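Local coordinates for scaffolding protein (Clostridium cellulolyticum, PDB 1G43) that probably anchors the cellulosome to crystalline cellulose through its family IIIa cellulose-binding domain, a calcium-binding beta-sandwich, at residues A[13-18]-A[126-131]. Sequence-based numbering, arbitrary orientation.
With CA (calcium ion), chain B.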
loop_
_atom_site.group_PDB
_atom_site.type_symbol
_atom_site.label_atom_id
_atom_site.label_comp_id
_atom_site.label_asym_id
_atom_site.label_seq_id
_atom_site.Cartn_x
_atom_site.Cartn_y
_atom_site.Cartn_z
ATOM N N GLY A 13 -5.462 -0.089 11.382
ATOM C CA GLY A 13 -5.641 -0.246 12.818
ATOM C C GLY A 13 -6.283 0.984 13.430
ATOM O O GLY A 13 -5.945 1.390 14.550
ATOM N N SER A 14 -7.195 1.581 12.670
ATOM C CA SER A 14 -7.912 2.765 13.090
ATOM C C SER A 14 -7.001 3.793 13.796
ATOM O O SER A 14 -7.193 4.094 14.967
ATOM C CB SER A 14 -9.078 2.364 14.011
ATOM O OG SER A 14 -9.985 3.451 14.163
ATOM N N SER A 15 -6.012 4.318 13.065
ATOM C CA SER A 15 -5.078 5.311 13.603
ATOM C C SER A 15 -5.781 6.656 13.789
ATOM O O SER A 15 -6.704 6.993 13.038
ATOM C CB SER A 15 -3.870 5.488 12.662
ATOM O OG SER A 15 -4.298 5.815 11.337
ATOM N N PRO A 16 -5.338 7.444 14.784
ATOM C CA PRO A 16 -5.896 8.766 15.109
ATOM C C PRO A 16 -5.549 9.765 14.018
ATOM O O PRO A 16 -4.460 9.688 13.449
ATOM C CB PRO A 16 -5.204 9.142 16.419
ATOM C CG PRO A 16 -4.520 7.844 16.876
ATOM C CD PRO A 16 -4.155 7.159 15.611
ATOM N N ALA A 17 -6.459 10.706 13.759
ATOM C CA ALA A 17 -6.269 11.727 12.734
ATOM C C ALA A 17 -4.916 12.418 12.881
ATOM O O ALA A 17 -4.237 12.713 11.896
ATOM C CB ALA A 17 -7.396 12.762 12.810
ATOM N N SER A 18 -4.521 12.680 14.120
ATOM C CA SER A 18 -3.240 13.319 14.372
ATOM C C SER A 18 -2.343 12.181 14.887
ATOM O O SER A 18 -2.586 11.636 15.965
ATOM C CB SER A 18 -3.427 14.420 15.410
ATOM O OG SER A 18 -2.195 14.836 15.938
ATOM N N PHE A 126 1.635 14.055 11.965
ATOM C CA PHE A 126 1.106 14.314 10.639
ATOM C C PHE A 126 -0.325 14.712 10.964
ATOM O O PHE A 126 -0.770 14.591 12.107
ATOM C CB PHE A 126 0.980 13.041 9.776
ATOM C CG PHE A 126 2.277 12.483 9.262
ATOM C CD1 PHE A 126 2.864 11.397 9.878
ATOM C CD2 PHE A 126 2.863 12.994 8.109
ATOM C CE1 PHE A 126 4.016 10.821 9.348
ATOM C CE2 PHE A 126 4.019 12.417 7.572
ATOM C CZ PHE A 126 4.589 11.335 8.191
ATOM N N ASP A 127 -1.033 15.181 9.945
ATOM C CA ASP A 127 -2.444 15.526 10.059
ATOM C C ASP A 127 -3.017 14.613 8.984
ATOM O O ASP A 127 -2.944 14.910 7.797
ATOM C CB ASP A 127 -2.687 17.003 9.710
ATOM C CG ASP A 127 -4.188 17.360 9.594
ATOM O OD1 ASP A 127 -5.068 16.513 9.877
ATOM O OD2 ASP A 127 -4.480 18.513 9.207
ATOM N N GLN A 128 -3.545 13.480 9.394
ATOM C CA GLN A 128 -4.085 12.560 8.427
ATOM C C GLN A 128 -5.422 12.995 7.869
ATOM O O GLN A 128 -5.832 12.516 6.817
ATOM C CB GLN A 128 -4.250 11.192 9.049
ATOM C CG GLN A 128 -2.985 10.639 9.611
ATOM C CD GLN A 128 -3.047 9.145 9.672
ATOM O OE1 GLN A 128 -2.743 8.482 8.684
ATOM N NE2 GLN A 128 -3.485 8.597 10.821
ATOM N N SER A 129 -6.089 13.914 8.568
ATOM C CA SER A 129 -7.408 14.328 8.133
ATOM C C SER A 129 -7.451 14.982 6.767
ATOM O O SER A 129 -8.520 15.049 6.176
ATOM C CB SER A 129 -8.115 15.213 9.191
ATOM O OG SER A 129 -7.716 16.576 9.182
ATOM N N ASN A 130 -6.323 15.463 6.259
ATOM C CA ASN A 130 -6.325 16.054 4.909
ATOM C C ASN A 130 -5.534 15.160 3.938
ATOM O O ASN A 130 -4.888 15.635 3.007
ATOM C CB ASN A 130 -5.748 17.476 4.916
ATOM C CG ASN A 130 -4.351 17.532 5.474
ATOM O OD1 ASN A 130 -3.811 16.525 5.858
ATOM N ND2 ASN A 130 -3.763 18.722 5.514
ATOM N N ASP A 131 -5.583 13.861 4.210
ATOM C CA ASP A 131 -4.953 12.849 3.379
ATOM C C ASP A 131 -6.024 12.132 2.561
ATOM O O ASP A 131 -6.985 11.556 3.081
ATOM C CB ASP A 131 -4.180 11.828 4.218
ATOM C CG ASP A 131 -2.986 12.440 4.904
ATOM O OD1 ASP A 131 -2.638 13.586 4.580
ATOM O OD2 ASP A 131 -2.394 11.777 5.768
HETATM CA CA CA B . -1.559 15.471 5.804
HETATM O O HOH W 1 -2.480 5.667 9.352
HETATM O O HOH W 2 -1.454 16.766 13.545
HETATM O O HOH W 3 -0.410 13.124 6.712
#
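Q128 donates all three direct hydrogen bonds across this contact, spending both its backbone N-H and its side-chain amide on the 13-18 loop. The main-chain bond, Q128 N to A17 O, measures 2.7 Å. With CG anti to its own carbonyl carbon (chi1 -57°) and the chain extended beyond CG, the Q128 side chain runs back along the loop, its CB and CG passing beside A17 O.

At the end of that reach, NE2 donates twice: to S15 OG at 2.9 Å and to P16 O at 3.0 Å. Both acceptors lie within 10° of the Q128 amide plane, as expected if each N-H has its own partner. At the proline the donor instead stands above the carbonyl plane. Water 1 completes the grip, accepting from S15 OG and donating to Q128 OE1 at 2.9 Å; the three bonds to NE2 and OE1 hold the amide's rotation, while the S15 OG bond to the same water closes the ring.

Nonpolar and weaker contacts are few: the CB atoms of A17 and S129 meet at 4.4 Å, and S18 CA offers a C-H...O contact to F126 O. Water 2 joins that oxygen to S18 OG, which also bonds N125.

Within 126-131, the S129 hydroxyl donates to the syn lone pair of D127 OD1. The same turn supplies D127 O, N130 OD1 and D131 OD1 to calcium, each at 2.5 Å, while T48 and D50 complete the protein ligands. The contact thus ties the turn bearing three calcium ligands to the connection between antiparallel strands 6-11 and 18-30, with Q128 packed against I22 of strand 18-30 and Y45 of strand 41-47.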